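GDSL-like protein (Collinsella aerofaciens ATCC 25986, PDB 7BXD) probably hydrolyses acyl esters, as an SGNH-type (GDSL-like) acyl-hydrolase built on a parallel beta sheet flanked by helices. Local coordinates at residues 56-59 with 60-64; 129-132 with 133-137; 172-175 with 176-180; 227-230 with 231-235. One frame throughout, in Å; residues are numbered along the deposited sequence.

How the contacts relate
All four contacts are local, each joining residues a turn or so apart along a helix or at its end. Contacts 1 and 4 belong together: helix 55-61 lies against helix 223-240, and His57 and Leu61 of the first pack on Glu227, Ala230 and His231 of the second. Contacts 2 and 3 sit on two other helices, 127-141 and 176-189, with nearest atoms about 6 Å apart. Contact 2 is buried, the other three partly buried; it pairs an aspartate with an arginine on its outer side, and contact 4 has a weaker glutamate-histidine pair. Contacts 1 and 3 are helix ends, a glycine-rich C-terminus and a threonine-capped N-terminus, ruled by backbone bonds and leucine packing.

Contact 1 (56-59 with 60-64); sequences SHLG and ALLGG
Gly59 meets the end of its own helix through its carbonyl oxygen, which takes the amide of Gly64 at 2.9 Å from Gly64 N to Gly59 O. That donor stands 33° out of the carbonyl plane. Leu62 N adds a second, weak bond to the same oxygen, and has its better partner in Leu58 O, 3.1 Å away and nearly along the C=O axis. With Gly63 N bonded to Ala60 O, this is a Schellman motif, the glycine-terminated close of helix 55-61: Gly63 has positive phi, and a side chain at Gly63 or Gly64 would run into the carbonyl oxygen of the residue before.

Leu58 and Leu62, both buried, form the apolar side of the turn. CG of Leu58 is anti to its own backbone N (chi1 -180°), and its CG and CD1 meet the methyl CD1 of Leu62, with 3.7 Å between Leu58 CG and Leu62 CD1. The two side chains cross at a slant, methyl against branch point. Leu62 CG also lies 3.5 Å from Leu58 O, and the Leu62 side chain continues onto Thr238 of helix 223-240.

His57 and Leu61 meet that same helix, His57 on Glu227 and Ala230, Leu61 on His231. Between them Leu61 N makes a weak bond to His57 O, and Leu61 CG lies 3.4 Å from His57 O. One residue earlier, a water donates to Ser56 O and accepts from Ala60 N, 2.9 Å from the water oxygen to Ala60 N, bridging the backbone where a direct helical bond would otherwise run.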
ATOM      1  N   SER A  56       3.301   6.262  12.265  1.00 15.92           N
ATOM      2  CA  SER A  56       3.570   6.888  13.567  1.00 17.15           C
ATOM      3  C   SER A  56       4.612   7.995  13.476  1.00 17.12           C
ATOM      4  O   SER A  56       4.715   8.813  14.405  1.00 18.27           O
ATOM      5  CB  SER A  56       4.034   5.836  14.584  1.00 18.77           C
ATOM      6  OG  SER A  56       5.349   5.378  14.289  1.00 21.75           O
ATOM      7  N   HIS A  57       5.395   8.026  12.395  1.00 16.88           N
ATOM      8  CA  HIS A  57       6.419   9.042  12.195  1.00 17.15           C
ATOM      9  C   HIS A  57       5.954  10.154  11.265  1.00 17.73           C
ATOM     10  O   HIS A  57       6.534  11.243  11.265  1.00 18.03           O
ATOM     11  CB  HIS A  57       7.666   8.402  11.554  1.00 17.71           C
ATOM     12  CG  HIS A  57       8.300   7.335  12.382  1.00 18.20           C
ATOM     13  ND1 HIS A  57       9.221   7.620  13.361  1.00 20.20           N
ATOM     14  CD2 HIS A  57       8.168   5.986  12.355  1.00 18.20           C
ATOM     15  CE1 HIS A  57       9.611   6.489  13.925  1.00 20.06           C
ATOM     16  NE2 HIS A  57       8.994   5.482  13.327  1.00 18.42           N
ATOM     17  N   LEU A  58       4.958   9.888  10.432  1.00 17.26           N
ATOM     18  CA  LEU A  58       4.698  10.752   9.292  1.00 16.91           C
ATOM     19  C   LEU A  58       4.178  12.123   9.730  1.00 17.22           C
ATOM     20  O   LEU A  58       4.523  13.144   9.120  1.00 18.23           O
ATOM     21  CB  LEU A  58       3.692  10.060   8.366  1.00 17.14           C
ATOM     22  CG  LEU A  58       3.357  10.876   7.130  1.00 17.71           C
ATOM     23  CD1 LEU A  58       4.576  11.140   6.227  1.00 19.80           C
ATOM     24  CD2 LEU A  58       2.250  10.169   6.346  1.00 18.81           C
ATOM     25  N   GLY A  59       3.316  12.176  10.756  1.00 17.15           N
ATOM     26  CA  GLY A  59       2.691  13.451  11.113  1.00 18.51           C
ATOM     27  C   GLY A  59       3.717  14.518  11.447  1.00 19.40           C
ATOM     28  O   GLY A  59       3.629  15.661  10.985  1.00 20.29           O
ATOM     29  N   ALA A  60       4.707  14.157  12.260  1.00 19.59           N
ATOM     30  CA  ALA A  60       5.728  15.127  12.641  1.00 20.96           C
ATOM     31  C   ALA A  60       6.572  15.526  11.449  1.00 20.47           C
ATOM     32  O   ALA A  60       6.979  16.687  11.338  1.00 22.23           O
ATOM     33  CB  ALA A  60       6.605  14.559  13.753  1.00 22.60           C
ATOM     34  N   LEU A  61       6.829  14.589  10.531  1.00 20.56           N
ATOM     35  CA  LEU A  61       7.640  14.907   9.358  1.00 19.96           C
ATOM     36  C   LEU A  61       6.943  15.904   8.452  1.00 20.75           C
ATOM     37  O   LEU A  61       7.606  16.603   7.670  1.00 23.55           O
ATOM     38  CB  LEU A  61       7.994  13.634   8.577  1.00 20.28           C
ATOM     39  CG  LEU A  61       8.957  12.672   9.270  1.00 22.42           C
ATOM     40  CD1 LEU A  61       9.016  11.340   8.529  1.00 23.25           C
ATOM     41  CD2 LEU A  61      10.354  13.296   9.430  1.00 24.61           C
ATOM     42  N   LEU A  62       5.617  15.949   8.506  1.00 19.73           N
ATOM     43  CA  LEU A  62       4.818  16.859   7.705  1.00 20.41           C
ATOM     44  C   LEU A  62       4.405  18.102   8.488  1.00 22.13           C
ATOM     45  O   LEU A  62       3.556  18.856   8.017  1.00 24.27           O
ATOM     46  CB  LEU A  62       3.591  16.127   7.151  1.00 20.36           C
ATOM     47  CG  LEU A  62       3.903  14.999   6.160  1.00 20.42           C
ATOM     48  CD1 LEU A  62       2.609  14.303   5.811  1.00 20.71           C
ATOM     49  CD2 LEU A  62       4.624  15.523   4.924  1.00 20.77           C
ATOM     50  N   GLY A  63       5.008  18.356   9.648  1.00 22.62           N
ATOM     51  CA  GLY A  63       4.726  19.588  10.366  1.00 24.58           C
ATOM     52  C   GLY A  63       3.483  19.562  11.223  1.00 25.57           C
ATOM     53  O   GLY A  63       2.986  20.627  11.621  1.00 27.55           O
ATOM     54  N   GLY A  64       2.972  18.386  11.546  1.00 24.64           N
ATOM     55  CA  GLY A  64       1.879  18.287  12.482  1.00 23.87           C
ATOM     56  C   GLY A  64       0.591  17.694  11.944  1.00 23.37           C
ATOM     57  O   GLY A  64      -0.447  17.795  12.598  1.00 25.11           O
TER
HETATM   58  O   HOH W   1       4.350  11.855  14.017  1.00 22.17           O

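Contact 2 (129-132 with 133-137); sequences GAVD and YLIRT
Asp132 and Arg136, one turn apart, form the salt bridge of this contact: Arg136 NE lies 2.7 Å from Asp132 OD2, with a nearly straight N-H...O angle of 165°. The carboxylate oxygen sits at the guanidinium edge, close to its plane, but the NE approaches OD2 from above the carboxylate plane, and the two flat groups are turned 39° against each other. NH2 of Arg136 adds a weak, bent bond to the same oxygen. A bend at chi3 (-72°) folds the arginine back toward the aspartate. A water joins in, donating to Asp132 OD2 and to Gly129 O and accepting from Arg136 NH2. The other carboxylate oxygen, OD1, is bonded to Tyr190 OH, and both oxygens of this partly exposed acid thus have partners.

Backbone bonds run in regular i to i+4 order: Tyr133 N to Gly129 O, Leu134 N to Ala130 O, Ile135 N to Val131 O and Arg136 N to Asp132 O, 2.9 to 3.1 Å between the N and O atoms named. Next in the series, Tyr133 O accepts both Thr137 N and Thr137 OG1, each at 2.8 Å and from opposite faces of the carbonyl plane. The threonine hydroxyl oxygen also stands over the centre of the Tyr133 ring, 3.2 Å above its plane.

Apolar packing is lighter. Val131 and Ile135 lie side by side and point the same way, with Val131 CG1 4.0 Å from Ile135 CD1. These two fill the inner side of helix 127-141, meeting Phe149 of strand 146-150 and Val186 of helix 176-189, while Ala130, Tyr133 and Leu134 face helix 87-90.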
ATOM      1  N   GLY A 129     -10.189  -4.275 -11.616  1.00 13.56           N
ATOM      2  CA  GLY A 129     -11.511  -3.867 -11.182  1.00 14.14           C
ATOM      3  C   GLY A 129     -11.544  -3.416  -9.742  1.00 14.00           C
ATOM      4  O   GLY A 129     -12.317  -2.514  -9.390  1.00 14.33           O
ATOM      5  N   ALA A 130     -10.716  -4.021  -8.879  1.00 13.43           N
ATOM      6  CA  ALA A 130     -10.670  -3.606  -7.489  1.00 13.21           C
ATOM      7  C   ALA A 130     -10.053  -2.219  -7.334  1.00 12.96           C
ATOM      8  O   ALA A 130     -10.533  -1.404  -6.521  1.00 13.69           O
ATOM      9  CB  ALA A 130      -9.906  -4.644  -6.673  1.00 14.18           C
ATOM     10  N   VAL A 131      -8.952  -1.945  -8.048  1.00 13.13           N
ATOM     11  CA  VAL A 131      -8.360  -0.613  -7.980  1.00 13.06           C
ATOM     12  C   VAL A 131      -9.367   0.419  -8.481  1.00 13.08           C
ATOM     13  O   VAL A 131      -9.535   1.498  -7.899  1.00 13.56           O
ATOM     14  CB  VAL A 131      -7.016  -0.541  -8.729  1.00 13.68           C
ATOM     15  CG1 VAL A 131      -6.447   0.898  -8.698  1.00 14.42           C
ATOM     16  CG2 VAL A 131      -5.999  -1.507  -8.111  1.00 14.48           C
ATOM     17  N   ASP A 132     -10.058   0.101  -9.587  1.00 13.27           N
ATOM     18  CA  ASP A 132     -11.093   0.982 -10.119  1.00 13.80           C
ATOM     19  C   ASP A 132     -12.174   1.241  -9.072  1.00 13.53           C
ATOM     20  O   ASP A 132     -12.591   2.388  -8.861  1.00 14.23           O
ATOM     21  CB  ASP A 132     -11.642   0.335 -11.397  1.00 14.24           C
ATOM     22  CG  ASP A 132     -12.668   1.191 -12.102  1.00 15.42           C
ATOM     23  OD1 ASP A 132     -12.245   2.061 -12.892  1.00 16.59           O
ATOM     24  OD2 ASP A 132     -13.877   0.982 -11.862  1.00 17.20           O
ATOM     25  N   TYR A 133     -12.649   0.179  -8.418  1.00 14.22           N
ATOM     26  CA  TYR A 133     -13.652   0.350  -7.358  1.00 14.66           C
ATOM     27  C   TYR A 133     -13.155   1.287  -6.271  1.00 13.75           C
ATOM     28  O   TYR A 133     -13.907   2.148  -5.795  1.00 14.24           O
ATOM     29  CB  TYR A 133     -14.023  -1.008  -6.749  1.00 15.75           C
ATOM     30  CG  TYR A 133     -15.045  -0.886  -5.655  1.00 16.29           C
ATOM     31  CD1 TYR A 133     -14.645  -0.693  -4.322  1.00 16.47           C
ATOM     32  CD2 TYR A 133     -16.419  -0.982  -5.948  1.00 18.57           C
ATOM     33  CE1 TYR A 133     -15.574  -0.570  -3.321  1.00 17.96           C
ATOM     34  CE2 TYR A 133     -17.361  -0.864  -4.947  1.00 19.73           C
ATOM     35  CZ  TYR A 133     -16.933  -0.652  -3.638  1.00 19.49           C
ATOM     36  OH  TYR A 133     -17.892  -0.526  -2.629  1.00 21.35           O
ATOM     37  N   LEU A 134     -11.921   1.087  -5.796  1.00 13.96           N
ATOM     38  CA  LEU A 134     -11.436   1.930  -4.705  1.00 14.07           C
ATOM     39  C   LEU A 134     -11.431   3.391  -5.102  1.00 13.58           C
ATOM     40  O   LEU A 134     -11.835   4.256  -4.319  1.00 14.38           O
ATOM     41  CB  LEU A 134     -10.032   1.523  -4.261  1.00 14.34           C
ATOM     42  CG  LEU A 134      -9.862   0.180  -3.528  1.00 14.95           C
ATOM     43  CD1 LEU A 134      -8.399   0.081  -3.084  1.00 16.12           C
ATOM     44  CD2 LEU A 134     -10.790   0.073  -2.333  1.00 14.97           C
ATOM     45  N   ILE A 135     -10.953   3.716  -6.312  1.00 13.19           N
ATOM     46  CA  ILE A 135     -10.866   5.124  -6.673  1.00 13.35           C
ATOM     47  C   ILE A 135     -12.257   5.729  -6.793  1.00 13.71           C
ATOM     48  O   ILE A 135     -12.519   6.827  -6.269  1.00 14.70           O
ATOM     49  CB  ILE A 135     -10.043   5.319  -7.960  1.00 13.42           C
ATOM     50  CG1 ILE A 135      -8.576   4.923  -7.683  1.00 13.67           C
ATOM     51  CG2 ILE A 135     -10.169   6.774  -8.458  1.00 14.10           C
ATOM     52  CD1 ILE A 135      -7.732   4.727  -8.919  1.00 14.82           C
ATOM     53  N   ARG A 136     -13.174   5.013  -7.455  1.00 14.23           N
ATOM     54  CA  ARG A 136     -14.540   5.538  -7.592  1.00 15.20           C
ATOM     55  C   ARG A 136     -15.187   5.718  -6.228  1.00 14.12           C
ATOM     56  O   ARG A 136     -15.918   6.697  -5.986  1.00 15.08           O
ATOM     57  CB  ARG A 136     -15.388   4.598  -8.461  1.00 16.52           C
ATOM     58  CG  ARG A 136     -15.019   4.627  -9.948  1.00 18.35           C
ATOM     59  CD  ARG A 136     -16.015   3.756 -10.764  1.00 21.27           C
ATOM     60  NE  ARG A 136     -15.840   2.316 -10.545  1.00 24.43           N
ATOM     61  CZ  ARG A 136     -16.680   1.508  -9.884  1.00 27.54           C
ATOM     62  NH1 ARG A 136     -17.790   1.979  -9.332  1.00 29.52           N
ATOM     63  NH2 ARG A 136     -16.395   0.207  -9.773  1.00 29.19           N
ATOM     64  N   THR A 137     -14.978   4.746  -5.334  1.00 14.21           N
ATOM     65  CA  THR A 137     -15.777   4.710  -4.110  1.00 14.74           C
ATOM     66  C   THR A 137     -15.193   5.646  -3.048  1.00 14.61           C
ATOM     67  O   THR A 137     -15.937   6.293  -2.292  1.00 15.62           O
ATOM     68  CB  THR A 137     -15.916   3.261  -3.627  1.00 15.65           C
ATOM     69  OG1 THR A 137     -16.456   2.487  -4.705  1.00 16.17           O
ATOM     70  CG2 THR A 137     -16.860   3.163  -2.425  1.00 17.34           C
TER
HETATM   71  O   HOH W   2     -14.632  -1.420 -10.562  1.00 22.02           O

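Contact 3 (172-175 with 176-180); sequences LGLT and QAAYV
Leu174 packs across Tyr179, its side chain at about a right angle to the tyrosine, with Leu174 CD1 3.7 Å from Tyr179 OH and also close to CE1. The other methyl, Leu174 CD2, meets the buried Ala178 CB at 4.1 Å. On the same inner side the ring edge at Tyr179 CD1 comes within 3.5 Å of Thr175 O, in the plane of the ring. That carbonyl is further held by Ala178 N, 3.1 Å from Thr175 O, a donor standing above the carbonyl plane as the helix begins.

The outer side is looser. Thr175 is the N-cap of helix 176-189, and its OG1, set between backbone N and carbonyl carbon (chi1 71°), accepts a weak capping bond from Ala177 N. Exposed Leu172 reaches Tyr179 OH with a single methyl.

A leucine in place of Tyr179 would probably leave Val114 O without the hydroxyl that bonds it and open a gap beside the Leu174 methyl. The tyrosine ring also meets Phe127 edge-to-face and touches Asp109 and Phe110 of helix 107-111, whereas Gln176 and Ala177 lean on Tyr198 of helix 197-200.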
ATOM      1  N   LEU A 172      -0.326 -17.636 -11.097  1.00 19.80           N
ATOM      2  CA  LEU A 172      -0.969 -17.235 -12.344  1.00 20.13           C
ATOM      3  C   LEU A 172       0.034 -16.922 -13.447  1.00 21.31           C
ATOM      4  O   LEU A 172      -0.368 -16.503 -14.544  1.00 23.34           O
ATOM      5  CB  LEU A 172      -1.861 -16.002 -12.112  1.00 20.42           C
ATOM      6  CG  LEU A 172      -2.919 -16.179 -11.021  1.00 21.45           C
ATOM      7  CD1 LEU A 172      -3.735 -14.921 -10.888  1.00 21.37           C
ATOM      8  CD2 LEU A 172      -3.829 -17.357 -11.317  1.00 22.81           C
ATOM      9  N   GLY A 173       1.326 -17.064 -13.186  1.00 19.41           N
ATOM     10  CA  GLY A 173       2.308 -16.771 -14.216  1.00 19.65           C
ATOM     11  C   GLY A 173       2.628 -15.295 -14.365  1.00 19.07           C
ATOM     12  O   GLY A 173       3.174 -14.892 -15.402  1.00 20.39           O
ATOM     13  N   LEU A 174       2.354 -14.495 -13.346  1.00 17.38           N
ATOM     14  CA  LEU A 174       2.565 -13.053 -13.387  1.00 16.57           C
ATOM     15  C   LEU A 174       3.645 -12.657 -12.387  1.00 15.65           C
ATOM     16  O   LEU A 174       3.779 -13.265 -11.329  1.00 16.58           O
ATOM     17  CB  LEU A 174       1.279 -12.286 -13.028  1.00 17.90           C
ATOM     18  CG  LEU A 174       0.106 -12.507 -13.984  1.00 19.76           C
ATOM     19  CD1 LEU A 174      -1.153 -11.900 -13.417  1.00 20.73           C
ATOM     20  CD2 LEU A 174       0.453 -11.883 -15.345  1.00 21.04           C
ATOM     21  N   THR A 175       4.399 -11.603 -12.705  1.00 16.59           N
ATOM     22  CA  THR A 175       5.286 -11.016 -11.696  1.00 17.64           C
ATOM     23  C   THR A 175       4.593  -9.827 -11.027  1.00 15.81           C
ATOM     24  O   THR A 175       3.513  -9.359 -11.439  1.00 15.61           O
ATOM     25  CB  THR A 175       6.621 -10.531 -12.269  1.00 21.68           C
ATOM     26  OG1 THR A 175       6.342  -9.373 -13.039  1.00 24.79           O
ATOM     27  CG2 THR A 175       7.338 -11.597 -13.126  1.00 22.96           C
ATOM     28  N   GLN A 176       5.228  -9.309  -9.972  1.00 14.97           N
ATOM     29  CA  GLN A 176       4.634  -8.175  -9.279  1.00 14.23           C
ATOM     30  C   GLN A 176       4.512  -6.963 -10.187  1.00 13.65           C
ATOM     31  O   GLN A 176       3.602  -6.142 -10.008  1.00 14.11           O
ATOM     32  CB  GLN A 176       5.468  -7.866  -8.051  1.00 14.43           C
ATOM     33  CG  GLN A 176       4.831  -6.834  -7.133  1.00 14.54           C
ATOM     34  CD  GLN A 176       5.568  -6.681  -5.805  1.00 15.00           C
ATOM     35  OE1 GLN A 176       6.214  -7.624  -5.354  1.00 17.54           O
ATOM     36  NE2 GLN A 176       5.448  -5.532  -5.155  1.00 15.62           N
ATOM     37  N   ALA A 177       5.430  -6.817 -11.143  1.00 13.91           N
ATOM     38  CA  ALA A 177       5.390  -5.684 -12.060  1.00 14.47           C
ATOM     39  C   ALA A 177       4.086  -5.603 -12.828  1.00 13.81           C
ATOM     40  O   ALA A 177       3.646  -4.493 -13.156  1.00 14.31           O
ATOM     41  CB  ALA A 177       6.569  -5.738 -13.032  1.00 15.70           C
ATOM     42  N   ALA A 178       3.441  -6.747 -13.143  1.00 14.03           N
ATOM     43  CA  ALA A 178       2.163  -6.695 -13.854  1.00 14.53           C
ATOM     44  C   ALA A 178       1.108  -6.005 -12.994  1.00 13.44           C
ATOM     45  O   ALA A 178       0.238  -5.284 -13.515  1.00 14.35           O
ATOM     46  CB  ALA A 178       1.709  -8.113 -14.227  1.00 16.33           C
ATOM     47  N   TYR A 179       1.104  -6.295 -11.680  1.00 13.39           N
ATOM     48  CA  TYR A 179       0.161  -5.658 -10.769  1.00 13.31           C
ATOM     49  C   TYR A 179       0.480  -4.166 -10.630  1.00 13.09           C
ATOM     50  O   TYR A 179      -0.437  -3.326 -10.607  1.00 13.59           O
ATOM     51  CB  TYR A 179       0.165  -6.370  -9.402  1.00 14.40           C
ATOM     52  CG  TYR A 179      -0.397  -7.772  -9.472  1.00 13.81           C
ATOM     53  CD1 TYR A 179       0.386  -8.836  -9.960  1.00 14.29           C
ATOM     54  CD2 TYR A 179      -1.711  -8.024  -9.105  1.00 13.93           C
ATOM     55  CE1 TYR A 179      -0.147 -10.114 -10.065  1.00 14.46           C
ATOM     56  CE2 TYR A 179      -2.266  -9.313  -9.216  1.00 14.57           C
ATOM     57  CZ  TYR A 179      -1.470 -10.352  -9.706  1.00 13.93           C
ATOM     58  OH  TYR A 179      -1.953 -11.634  -9.813  1.00 15.36           O
ATOM     59  N   VAL A 180       1.762  -3.815 -10.516  1.00 12.97           N
ATOM     60  CA  VAL A 180       2.135  -2.404 -10.445  1.00 12.65           C
ATOM     61  C   VAL A 180       1.660  -1.661 -11.689  1.00 13.06           C
ATOM     62  O   VAL A 180       1.086  -0.571 -11.599  1.00 13.32           O
ATOM     63  CB  VAL A 180       3.653  -2.248 -10.210  1.00 13.38           C
ATOM     64  CG1 VAL A 180       4.043  -0.799 -10.246  1.00 14.42           C
ATOM     65  CG2 VAL A 180       4.055  -2.878  -8.838  1.00 14.32           C
TER

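Contact 4 (227-230 with 231-235); sequences ERLA and HRIAA
The backbone from Glu227 to Ala235 is regular alpha helix, with i to i+4 bonds from His231 N to Glu227 O, Arg232 N to Arg228 O, Ile233 N to Leu229 O and Ala234 N to Ala230 O. It forms the middle of helix 223-240, the last helix of this SGNH-type alpha/beta fold.

Glu227 and His231 pair one turn apart on the side facing helix 55-61. The glutamate carries CG anti to its backbone N (chi1 -170°) and then bends at chi2, which brings OE2 to the NE2 end of the imidazole. NE2 of His231 donates to OE2 in a weak bond, 3.1 Å between His231 NE2 and Glu227 OE2 but only 122° at the hydrogen, with the two planes turned 51° against each other. Glu227 O also meets the ring at its edge, where it lies 3.1 Å from His231 CD2, in the ring plane. An alanine in place of Glu227 would remove the carboxylate and is likely to leave His231 NE2 without this partner and its ring freer to turn, while also stripping His57 of the CG it packs on.

The two arginines bond to other parts of the chain, Arg228 NH1 to Tyr214 OH and Arg232 NE to Gln200 O.

The buried side is apolar. Leu229 and Ile233 cross obliquely, with 3.8 Å from Leu229 CG to Ile233 CD1, and Leu197 of helix 197-200 and Trp54 meet Ile233 from outside the segment. Tight against the helix, the CG1 of Ile233 rests 3.3 Å from Leu229 O.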
ATOM      1  N   GLU A 227      10.774   3.687  10.015  1.00 14.71           N
ATOM      2  CA  GLU A 227      11.175   5.085  10.140  1.00 15.99           C
ATOM      3  C   GLU A 227      11.767   5.606   8.836  1.00 15.60           C
ATOM      4  O   GLU A 227      11.443   6.718   8.393  1.00 16.14           O
ATOM      5  CB  GLU A 227      12.156   5.240  11.313  1.00 18.04           C
ATOM      6  CG  GLU A 227      12.443   6.716  11.681  1.00 22.54           C
ATOM      7  CD  GLU A 227      13.726   7.293  11.062  1.00 28.01           C
ATOM      8  OE1 GLU A 227      14.391   6.635  10.224  1.00 29.16           O
ATOM      9  OE2 GLU A 227      14.058   8.449  11.391  1.00 31.29           O
ATOM     10  N   ARG A 228      12.642   4.813   8.213  1.00 15.04           N
ATOM     11  CA  ARG A 228      13.224   5.227   6.936  1.00 15.47           C
ATOM     12  C   ARG A 228      12.152   5.348   5.867  1.00 14.50           C
ATOM     13  O   ARG A 228      12.128   6.331   5.111  1.00 14.99           O
ATOM     14  CB  ARG A 228      14.314   4.217   6.556  1.00 15.29           C
ATOM     15  CG  ARG A 228      14.965   4.520   5.210  1.00 14.80           C
ATOM     16  CD  ARG A 228      16.195   3.663   5.026  1.00 15.13           C
ATOM     17  NE  ARG A 228      16.753   3.831   3.687  1.00 15.11           N
ATOM     18  CZ  ARG A 228      18.037   3.808   3.382  1.00 15.46           C
ATOM     19  NH1 ARG A 228      18.966   3.768   4.325  1.00 17.09           N
ATOM     20  NH2 ARG A 228      18.394   3.877   2.100  1.00 16.24           N
ATOM     21  N   LEU A 229      11.235   4.387   5.808  1.00 14.35           N
ATOM     22  CA  LEU A 229      10.151   4.468   4.834  1.00 14.74           C
ATOM     23  C   LEU A 229       9.313   5.726   5.045  1.00 14.84           C
ATOM     24  O   LEU A 229       8.884   6.353   4.078  1.00 15.54           O
ATOM     25  CB  LEU A 229       9.287   3.207   4.913  1.00 16.11           C
ATOM     26  CG  LEU A 229       8.401   2.910   3.718  1.00 17.17           C
ATOM     27  CD1 LEU A 229       9.254   2.530   2.490  1.00 18.09           C
ATOM     28  CD2 LEU A 229       7.456   1.778   4.057  1.00 18.34           C
ATOM     29  N   ALA A 230       9.063   6.095   6.303  1.00 14.85           N
ATOM     30  CA  ALA A 230       8.288   7.302   6.576  1.00 15.21           C
ATOM     31  C   ALA A 230       8.936   8.537   5.958  1.00 15.25           C
ATOM     32  O   ALA A 230       8.247   9.429   5.456  1.00 15.57           O
ATOM     33  CB  ALA A 230       8.124   7.522   8.072  1.00 15.79           C
ATOM     34  N   HIS A 231      10.265   8.633   6.004  1.00 15.84           N
ATOM     35  CA  HIS A 231      10.924   9.782   5.394  1.00 15.70           C
ATOM     36  C   HIS A 231      10.707   9.805   3.888  1.00 15.92           C
ATOM     37  O   HIS A 231      10.451  10.879   3.303  1.00 15.84           O
ATOM     38  CB  HIS A 231      12.409   9.763   5.748  1.00 16.42           C
ATOM     39  CG  HIS A 231      12.697  10.235   7.145  1.00 17.96           C
ATOM     40  ND1 HIS A 231      13.261  11.460   7.429  1.00 20.38           N
ATOM     41  CD2 HIS A 231      12.454   9.653   8.345  1.00 19.66           C
ATOM     42  CE1 HIS A 231      13.384  11.599   8.740  1.00 21.13           C
ATOM     43  NE2 HIS A 231      12.900  10.519   9.321  1.00 20.96           N
ATOM     44  N   ARG A 232      10.822   8.646   3.236  1.00 15.81           N
ATOM     45  CA  ARG A 232      10.600   8.596   1.789  1.00 15.13           C
ATOM     46  C   ARG A 232       9.158   8.950   1.439  1.00 14.90           C
ATOM     47  O   ARG A 232       8.901   9.658   0.452  1.00 14.97           O
ATOM     48  CB  ARG A 232      10.969   7.207   1.246  1.00 15.93           C
ATOM     49  CG  ARG A 232      10.724   7.033  -0.253  1.00 16.58           C
ATOM     50  CD  ARG A 232      11.700   7.859  -1.068  1.00 17.17           C
ATOM     51  NE  ARG A 232      11.417   7.874  -2.502  1.00 18.32           N
ATOM     52  CZ  ARG A 232      10.615   8.737  -3.111  1.00 19.23           C
ATOM     53  NH1 ARG A 232       9.960   9.636  -2.409  1.00 18.84           N
ATOM     54  NH2 ARG A 232      10.476   8.706  -4.451  1.00 20.38           N
ATOM     55  N   ILE A 233       8.206   8.462   2.233  1.00 14.99           N
ATOM     56  CA  ILE A 233       6.795   8.749   2.003  1.00 14.65           C
ATOM     57  C   ILE A 233       6.517  10.232   2.210  1.00 15.29           C
ATOM     58  O   ILE A 233       5.783  10.848   1.431  1.00 15.78           O
ATOM     59  CB  ILE A 233       5.917   7.845   2.889  1.00 14.27           C
ATOM     60  CG1 ILE A 233       6.030   6.393   2.452  1.00 13.95           C
ATOM     61  CG2 ILE A 233       4.489   8.347   2.926  1.00 15.31           C
ATOM     62  CD1 ILE A 233       5.497   5.385   3.468  1.00 15.09           C
ATOM     63  N   ALA A 234       7.090  10.831   3.256  1.00 15.52           N
ATOM     64  CA  ALA A 234       6.892  12.261   3.462  1.00 15.84           C
ATOM     65  C   ALA A 234       7.371  13.051   2.253  1.00 15.41           C
ATOM     66  O   ALA A 234       6.697  13.993   1.812  1.00 16.57           O
ATOM     67  CB  ALA A 234       7.602  12.695   4.742  1.00 17.15           C
ATOM     68  N   ALA A 235       8.552  12.717   1.731  1.00 15.93           N
ATOM     69  CA  ALA A 235       9.057  13.439   0.563  1.00 16.28           C
ATOM     70  C   ALA A 235       8.117  13.244  -0.612  1.00 15.69           C
ATOM     71  O   ALA A 235       7.843  14.197  -1.363  1.00 16.23           O
ATOM     72  CB  ALA A 235      10.469  12.955   0.224  1.00 17.19           C
TER